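PDB 7CFB: FI20010p1 from Drosophila melanogaster, which probably helps assemble the piRNA amplification complex in gene silencing, through extended Tudor domains such as the one in this structure. Local coordinates for residues 157-169 against 179-193. Numbering follows the deposited sequence.
Sequences IRCDLINCDIANM and IRVHENNNSTLVAEP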
ATOM      1  N   ILE A 157       6.818   3.145  -2.525  1.00 29.17           N
ATOM      2  CA  ILE A 157       8.222   3.493  -2.180  1.00 28.05           C
ATOM      3  C   ILE A 157       8.236   4.795  -1.373  1.00 25.92           C
ATOM      4  O   ILE A 157       7.716   5.771  -1.837  1.00 29.65           O
ATOM      5  CB  ILE A 157       9.110   3.593  -3.428  1.00 26.59           C
ATOM      6  CG1 ILE A 157       9.015   2.360  -4.317  1.00 22.73           C
ATOM      7  CG2 ILE A 157      10.531   3.875  -3.017  1.00 24.17           C
ATOM      8  CD1 ILE A 157       9.422   1.106  -3.638  1.00 30.20           C
ATOM      9  N   ARG A 158       8.850   4.763  -0.203  1.00 29.73           N
ATOM     10  CA  ARG A 158       8.933   5.945   0.684  1.00 30.12           C
ATOM     11  C   ARG A 158       9.730   7.023  -0.037  1.00 30.84           C
ATOM     12  O   ARG A 158      10.718   6.715  -0.645  1.00 27.07           O
ATOM     13  CB  ARG A 158       9.537   5.543   2.027  1.00 37.41           C
ATOM     14  CG  ARG A 158       9.401   6.577   3.126  1.00 39.45           C
ATOM     15  CD  ARG A 158       9.671   6.024   4.509  1.00 45.57           C
ATOM     16  NE  ARG A 158       9.911   7.165   5.367  1.00 56.19           N
ATOM     17  CZ  ARG A 158       9.074   7.652   6.267  1.00 63.84           C
ATOM     18  NH1 ARG A 158       9.416   8.715   6.962  1.00 65.55           N
ATOM     19  NH2 ARG A 158       7.902   7.089   6.475  1.00 52.61           N
ATOM     20  N   CYS A 159       9.241   8.239   0.035  1.00 27.68           N
ATOM     21  CA  CYS A 159       9.835   9.359  -0.696  1.00 25.34           C
ATOM     22  C   CYS A 159       9.750  10.661   0.099  1.00 37.77           C
ATOM     23  O   CYS A 159       8.668  11.053   0.468  1.00 33.02           O
ATOM     24  CB  CYS A 159       9.027   9.518  -1.972  1.00 31.98           C
ATOM     25  SG  CYS A 159       9.721  10.675  -3.160  1.00 41.70           S
ATOM     26  N   ASP A 160      10.883  11.321   0.258  1.00 37.54           N
ATOM     27  CA  ASP A 160      10.932  12.657   0.879  1.00 32.67           C
ATOM     28  C   ASP A 160      10.753  13.632  -0.277  1.00 25.94           C
ATOM     29  O   ASP A 160      11.623  13.706  -1.108  1.00 29.07           O
ATOM     30  CB  ASP A 160      12.230  12.818   1.669  1.00 38.78           C
ATOM     31  CG  ASP A 160      12.501  14.226   2.172  1.00 56.26           C
ATOM     32  OD1 ASP A 160      11.675  15.101   1.941  1.00 53.25           O
ATOM     33  OD2 ASP A 160      13.544  14.421   2.778  1.00 57.21           O
ATOM     34  N   LEU A 161       9.607  14.288  -0.359  1.00 30.73           N
ATOM     35  CA  LEU A 161       9.362  15.247  -1.457  1.00 33.57           C
ATOM     36  C   LEU A 161       9.896  16.605  -1.016  1.00 42.41           C
ATOM     37  O   LEU A 161       9.542  17.024   0.051  1.00 48.16           O
ATOM     38  CB  LEU A 161       7.873  15.324  -1.783  1.00 35.75           C
ATOM     39  CG  LEU A 161       7.283  14.161  -2.570  1.00 33.44           C
ATOM     40  CD1 LEU A 161       5.793  14.272  -2.655  1.00 36.88           C
ATOM     41  CD2 LEU A 161       7.873  14.029  -3.947  1.00 35.27           C
ATOM     42  N   ILE A 162      10.686  17.262  -1.853  1.00 43.13           N
ATOM     43  CA  ILE A 162      11.308  18.559  -1.492  1.00 32.53           C
ATOM     44  C   ILE A 162      10.901  19.621  -2.501  1.00 39.37           C
ATOM     45  O   ILE A 162      10.401  19.272  -3.540  1.00 42.22           O
ATOM     46  CB  ILE A 162      12.832  18.412  -1.414  1.00 40.25           C
ATOM     47  CG1 ILE A 162      13.431  18.136  -2.786  1.00 34.76           C
ATOM     48  CG2 ILE A 162      13.222  17.344  -0.420  1.00 40.82           C
ATOM     49  CD1 ILE A 162      14.888  17.890  -2.749  1.00 39.66           C
ATOM     50  N   ASN A 163      11.069  20.883  -2.120  1.00 39.98           N
ATOM     51  CA  ASN A 163      10.755  22.056  -2.962  1.00 40.59           C
ATOM     52  C   ASN A 163       9.293  22.009  -3.398  1.00 43.40           C
ATOM     53  O   ASN A 163       9.036  22.195  -4.556  1.00 46.73           O
ATOM     54  CB  ASN A 163      11.727  22.192  -4.129  1.00 46.36           C
ATOM     55  CG  ASN A 163      13.184  22.028  -3.753  1.00 56.92           C
ATOM     56  OD1 ASN A 163      13.949  21.445  -4.504  1.00 58.11           O
ATOM     57  ND2 ASN A 163      13.594  22.544  -2.615  1.00 50.74           N
ATOM     58  N   CYS A 164       8.389  21.679  -2.492  1.00 38.22           N
ATOM     59  CA  CYS A 164       6.967  21.650  -2.882  1.00 38.00           C
ATOM     60  C   CYS A 164       6.082  21.821  -1.652  1.00 41.73           C
ATOM     61  O   CYS A 164       6.569  21.671  -0.551  1.00 42.13           O
ATOM     62  CB  CYS A 164       6.599  20.345  -3.570  1.00 50.71           C
ATOM     63  SG  CYS A 164       6.864  18.890  -2.537  1.00 44.56           S
ATOM     64  N   ASP A 165       4.808  22.077  -1.892  1.00 43.10           N
ATOM     65  CA  ASP A 165       3.810  22.216  -0.814  1.00 43.96           C
ATOM     66  C   ASP A 165       3.208  20.831  -0.608  1.00 47.69           C
ATOM     67  O   ASP A 165       2.367  20.431  -1.391  1.00 41.66           O
ATOM     68  CB  ASP A 165       2.789  23.278  -1.209  1.00 49.13           C
ATOM     69  CG  ASP A 165       1.739  23.603  -0.173  1.00 50.73           C
ATOM     70  OD1 ASP A 165       1.970  23.358   0.987  1.00 56.32           O
ATOM     71  OD2 ASP A 165       0.706  24.095  -0.563  1.00 57.97           O
ATOM     72  N   ILE A 166       3.624  20.175   0.457  1.00 41.58           N
ATOM     73  CA  ILE A 166       3.168  18.806   0.779  1.00 38.74           C
ATOM     74  C   ILE A 166       1.662  18.825   0.961  1.00 46.12           C
ATOM     75  O   ILE A 166       1.021  17.924   0.466  1.00 50.20           O
ATOM     76  CB  ILE A 166       3.861  18.345   2.058  1.00 44.39           C
ATOM     77  CG1 ILE A 166       5.374  18.438   1.906  1.00 49.04           C
ATOM     78  CG2 ILE A 166       3.414  16.962   2.443  1.00 53.39           C
ATOM     79  CD1 ILE A 166       5.887  19.874   1.953  1.00 64.51           C
ATOM     80  N   ALA A 167       1.132  19.838   1.626  1.00 43.34           N
ATOM     81  CA  ALA A 167      -0.329  19.877   1.831  1.00 42.58           C
ATOM     82  C   ALA A 167      -1.037  19.923   0.480  1.00 40.04           C
ATOM     83  O   ALA A 167      -2.007  19.233   0.298  1.00 46.58           O
ATOM     84  CB  ALA A 167      -0.682  21.071   2.675  1.00 43.41           C
ATOM     85  N   ASN A 168      -0.534  20.723  -0.439  1.00 42.38           N
ATOM     86  CA  ASN A 168      -1.131  20.820  -1.792  1.00 48.12           C
ATOM     87  C   ASN A 168      -0.967  19.497  -2.537  1.00 50.64           C
ATOM     88  O   ASN A 168      -1.869  19.117  -3.238  1.00 50.29           O
ATOM     89  CB  ASN A 168      -0.655  22.029  -2.591  1.00 47.63           C
ATOM     90  CG  ASN A 168      -1.521  22.214  -3.813  1.00 69.00           C
ATOM     91  OD1 ASN A 168      -2.718  21.949  -3.767  1.00 75.23           O
ATOM     92  ND2 ASN A 168      -0.927  22.615  -4.920  1.00 61.34           N
ATOM     93  N   MET A 169       0.147  18.799  -2.307  1.00 46.58           N
ATOM     94  CA  MET A 169       0.480  17.504  -2.936  1.00 41.60           C
ATOM     95  C   MET A 169      -0.542  16.436  -2.533  1.00 47.32           C
ATOM     96  O   MET A 169      -0.846  15.619  -3.350  1.00 38.61           O
ATOM     97  CB  MET A 169       1.890  17.069  -2.563  1.00 42.23           C
ATOM     98  CG  MET A 169       2.969  17.890  -3.208  1.00 39.41           C
ATOM     99  SD  MET A 169       2.821  18.073  -4.965  1.00 45.27           S
ATOM    100  CE  MET A 169       3.112  16.389  -5.468  1.00 46.71           C
ATOM    101  N   ILE A 179       8.490  13.091 -11.086  1.00 29.31           N
ATOM    102  CA  ILE A 179       9.398  13.488  -9.982  1.00 31.91           C
ATOM    103  C   ILE A 179      10.847  13.459 -10.461  1.00 37.70           C
ATOM    104  O   ILE A 179      11.183  12.559 -11.180  1.00 28.90           O
ATOM    105  CB  ILE A 179       9.224  12.563  -8.762  1.00 28.52           C
ATOM    106  CG1 ILE A 179       9.343  11.096  -9.149  1.00 34.60           C
ATOM    107  CG2 ILE A 179       7.937  12.848  -8.007  1.00 28.47           C
ATOM    108  CD1 ILE A 179       9.710  10.213  -8.024  1.00 34.91           C
ATOM    109  N   ARG A 180      11.618  14.473 -10.094  1.00 28.13           N
ATOM    110  CA  ARG A 180      13.071  14.453 -10.354  1.00 35.04           C
ATOM    111  C   ARG A 180      13.673  13.712  -9.170  1.00 34.78           C
ATOM    112  O   ARG A 180      13.568  14.205  -8.085  1.00 36.26           O
ATOM    113  CB  ARG A 180      13.738  15.826 -10.408  1.00 35.14           C
ATOM    114  CG  ARG A 180      12.892  16.946 -10.965  1.00 34.66           C
ATOM    115  CD  ARG A 180      13.724  18.194 -11.115  1.00 42.43           C
ATOM    116  NE  ARG A 180      13.100  19.069 -12.080  1.00 48.68           N
ATOM    117  CZ  ARG A 180      13.530  19.230 -13.307  1.00 42.39           C
ATOM    118  NH1 ARG A 180      14.612  18.599 -13.695  1.00 38.09           N
ATOM    119  NH2 ARG A 180      12.901  20.041 -14.121  1.00 35.61           N
ATOM    120  N   VAL A 181      14.313  12.593  -9.418  1.00 29.27           N
ATOM    121  CA  VAL A 181      14.894  11.788  -8.322  1.00 32.25           C
ATOM    122  C   VAL A 181      16.264  12.353  -7.945  1.00 38.73           C
ATOM    123  O   VAL A 181      17.151  12.263  -8.729  1.00 36.75           O
ATOM    124  CB  VAL A 181      14.967  10.329  -8.787  1.00 35.01           C
ATOM    125  CG1 VAL A 181      15.388   9.376  -7.704  1.00 29.15           C
ATOM    126  CG2 VAL A 181      13.674   9.900  -9.428  1.00 25.26           C
ATOM    127  N   HIS A 182      16.347  13.057  -6.831  1.00 36.62           N
ATOM    128  CA  HIS A 182      17.648  13.557  -6.329  1.00 37.44           C
ATOM    129  C   HIS A 182      18.477  12.414  -5.758  1.00 38.39           C
ATOM    130  O   HIS A 182      19.636  12.355  -6.026  1.00 34.04           O
ATOM    131  CB  HIS A 182      17.456  14.624  -5.253  1.00 35.38           C
ATOM    132  CG  HIS A 182      16.977  15.946  -5.740  1.00 37.51           C
ATOM    133  ND1 HIS A 182      15.894  16.081  -6.551  1.00 38.43           N
ATOM    134  CD2 HIS A 182      17.408  17.192  -5.488  1.00 35.31           C
ATOM    135  CE1 HIS A 182      15.694  17.338  -6.812  1.00 36.33           C
ATOM    136  NE2 HIS A 182      16.604  18.027  -6.173  1.00 52.19           N
ATOM    137  N   GLU A 183      17.890  11.592  -4.906  1.00 28.80           N
ATOM    138  CA  GLU A 183      18.669  10.494  -4.324  1.00 27.54           C
ATOM    139  C   GLU A 183      17.833   9.232  -4.249  1.00 30.57           C
ATOM    140  O   GLU A 183      16.666   9.298  -3.987  1.00 28.96           O
ATOM    141  CB  GLU A 183      19.091  10.777  -2.887  1.00 29.81           C
ATOM    142  CG  GLU A 183      19.847  12.061  -2.707  1.00 45.48           C
ATOM    143  CD  GLU A 183      20.058  12.475  -1.268  1.00 54.41           C
ATOM    144  OE1 GLU A 183      20.284  11.604  -0.428  1.00 53.28           O
ATOM    145  OE2 GLU A 183      19.995  13.655  -1.012  1.00 53.74           O
ATOM    146  N   ASN A 184      18.496   8.123  -4.475  1.00 31.30           N
ATOM    147  CA  ASN A 184      17.903   6.792  -4.325  1.00 27.31           C
ATOM    148  C   ASN A 184      18.900   6.009  -3.499  1.00 31.36           C
ATOM    149  O   ASN A 184      19.817   5.483  -4.047  1.00 33.84           O
ATOM    150  CB  ASN A 184      17.530   6.160  -5.659  1.00 27.64           C
ATOM    151  CG  ASN A 184      16.868   4.814  -5.505  1.00 28.98           C
ATOM    152  OD1 ASN A 184      17.027   4.168  -4.496  1.00 27.93           O
ATOM    153  ND2 ASN A 184      16.123   4.399  -6.504  1.00 22.66           N
ATOM    154  N   ASN A 185      18.687   5.909  -2.180  1.00 31.67           N
ATOM    155  CA  ASN A 185      19.640   5.195  -1.278  1.00 41.89           C
ATOM    156  C   ASN A 185      19.350   3.685  -1.245  1.00 44.84           C
ATOM    157  O   ASN A 185      20.117   2.946  -0.596  1.00 51.83           O
ATOM    158  CB  ASN A 185      19.637   5.791   0.133  1.00 58.15           C
ATOM    159  CG  ASN A 185      18.516   5.254   0.998  1.00 53.25           C
ATOM    160  OD1 ASN A 185      17.413   5.794   0.998  1.00 49.63           O
ATOM    161  ND2 ASN A 185      18.791   4.193   1.739  1.00 55.11           N
ATOM    162  N   ASN A 186      18.281   3.268  -1.923  1.00 46.57           N
ATOM    163  CA  ASN A 186      17.794   1.878  -2.037  1.00 34.12           C
ATOM    164  C   ASN A 186      16.779   1.506  -0.958  1.00 53.32           C
ATOM    165  O   ASN A 186      16.488   0.329  -0.835  1.00 60.88           O
ATOM    166  CB  ASN A 186      18.872   0.861  -2.384  1.00 42.39           C
ATOM    167  CG  ASN A 186      19.655   1.280  -3.599  1.00 47.20           C
ATOM    168  OD1 ASN A 186      19.109   1.392  -4.696  1.00 44.80           O
ATOM    169  ND2 ASN A 186      20.917   1.562  -3.379  1.00 34.64           N
ATOM    170  N   SER A 187      16.366   2.420  -0.107  1.00 43.35           N
ATOM    171  CA  SER A 187      15.188   2.043   0.690  1.00 38.69           C
ATOM    172  C   SER A 187      14.185   3.176   0.516  1.00 35.93           C
ATOM    173  O   SER A 187      13.019   2.919   0.414  1.00 33.02           O
ATOM    174  CB  SER A 187      15.560   1.791   2.098  1.00 53.02           C
ATOM    175  OG  SER A 187      16.293   2.887   2.605  1.00 42.75           O
ATOM    176  N   THR A 188      14.700   4.384   0.374  1.00 33.18           N
ATOM    177  CA  THR A 188      13.858   5.595   0.284  1.00 30.33           C
ATOM    178  C   THR A 188      14.363   6.521  -0.809  1.00 30.12           C
ATOM    179  O   THR A 188      15.457   6.352  -1.271  1.00 30.20           O
ATOM    180  CB  THR A 188      13.790   6.381   1.601  1.00 38.64           C
ATOM    181  OG1 THR A 188      14.991   7.108   1.800  1.00 34.42           O
ATOM    182  CG2 THR A 188      13.533   5.534   2.822  1.00 32.90           C
ATOM    183  N   LEU A 189      13.554   7.497  -1.157  1.00 28.34           N
ATOM    184  CA  LEU A 189      13.905   8.414  -2.242  1.00 28.57           C
ATOM    185  C   LEU A 189      13.855   9.854  -1.763  1.00 35.52           C
ATOM    186  O   LEU A 189      13.103  10.178  -0.875  1.00 31.55           O
ATOM    187  CB  LEU A 189      12.867   8.291  -3.357  1.00 26.10           C
ATOM    188  CG  LEU A 189      12.625   6.939  -4.004  1.00 27.06           C
ATOM    189  CD1 LEU A 189      11.541   7.059  -5.051  1.00 20.65           C
ATOM    190  CD2 LEU A 189      13.894   6.401  -4.622  1.00 23.78           C
ATOM    191  N   VAL A 190      14.685  10.668  -2.373  1.00 30.09           N
ATOM    192  CA  VAL A 190      14.565  12.126  -2.218  1.00 29.98           C
ATOM    193  C   VAL A 190      14.209  12.580  -3.622  1.00 28.07           C
ATOM    194  O   VAL A 190      15.010  12.403  -4.495  1.00 29.71           O
ATOM    195  CB  VAL A 190      15.847  12.770  -1.681  1.00 29.59           C
ATOM    196  CG1 VAL A 190      15.769  14.271  -1.768  1.00 33.31           C
ATOM    197  CG2 VAL A 190      16.147  12.322  -0.269  1.00 30.97           C
ATOM    198  N   ALA A 191      13.003  13.072  -3.798  1.00 28.46           N
ATOM    199  CA  ALA A 191      12.528  13.481  -5.128  1.00 37.57           C
ATOM    200  C   ALA A 191      11.779  14.811  -5.061  1.00 34.47           C
ATOM    201  O   ALA A 191      11.209  15.121  -4.068  1.00 33.13           O
ATOM    202  CB  ALA A 191      11.646  12.411  -5.696  1.00 33.09           C
ATOM    203  N   GLU A 192      11.800  15.535  -6.161  1.00 31.65           N
ATOM    204  CA  GLU A 192      11.131  16.839  -6.281  1.00 41.08           C
ATOM    205  C   GLU A 192      10.071  16.700  -7.365  1.00 38.49           C
ATOM    206  O   GLU A 192      10.403  16.293  -8.429  1.00 41.67           O
ATOM    207  CB  GLU A 192      12.208  17.867  -6.604  1.00 39.34           C
ATOM    208  CG  GLU A 192      11.696  19.083  -7.311  1.00 49.09           C
ATOM    209  CD  GLU A 192      12.724  20.186  -7.428  1.00 48.55           C
ATOM    210  OE1 GLU A 192      13.869  19.928  -7.184  1.00 52.41           O
ATOM    211  OE2 GLU A 192      12.350  21.271  -7.771  1.00 51.84           O
ATOM    212  N   PRO A 193       8.786  16.976  -7.123  1.00 40.64           N
ATOM    213  CA  PRO A 193       7.821  16.829  -8.168  1.00 38.74           C
ATOM    214  C   PRO A 193       7.991  17.918  -9.220  1.00 45.14           C
ATOM    215  O   PRO A 193       8.391  18.980  -8.894  1.00 43.90           O
ATOM    216  CB  PRO A 193       6.488  16.977  -7.452  1.00 39.57           C
ATOM    217  CG  PRO A 193       6.808  17.764  -6.244  1.00 40.41           C
ATOM    218  CD  PRO A 193       8.210  17.370  -5.867  1.00 38.15           C
TER
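Ile-162 holds CG1 between its backbone N and carbonyl carbon (chi1 67°) and runs on extended, which carries CD1 over one face of the His-182 ring in a CH-pi contact, 3.9 Å from the ring centroid; the same methyl touches CG1 of Val-190. The SG of Cys-159, turned anti to its own N (chi1 -171°), reaches the other face of the sheet and meets CB of Ala-191 at 3.6 Å. On that face Ile-157 CG2 packs against CG of Leu-189, and Leu-161 CD2 meets Pro-193 at its CD, 3.9 Å away. Beyond the strand end, CB of Cys-164 and CE of Met-169 close on the same proline ring. Four backbone bonds, alternating in direction, join strand 157-161 and the residue after it to strand 189-193; the shortest, from Asp-160 N to Leu-189 O, spans 2.7 Å and is nearly straight. Strand 189-193 also pairs antiparallel with strand 179-184, where His-182 and Glu-183 face Val-190 in a classic beta bulge. Arg-158 sends its guanidinium to Asp-61 in a salt bridge, while its strand continues the sheet through Ala-64 and Val-66. The parallel pair sits in a five-stranded mixed sheet whose strand order, 1-2-3-5-4, is consistent with the OB-fold, staphylococcal-nuclease-like part of an extended Tudor domain.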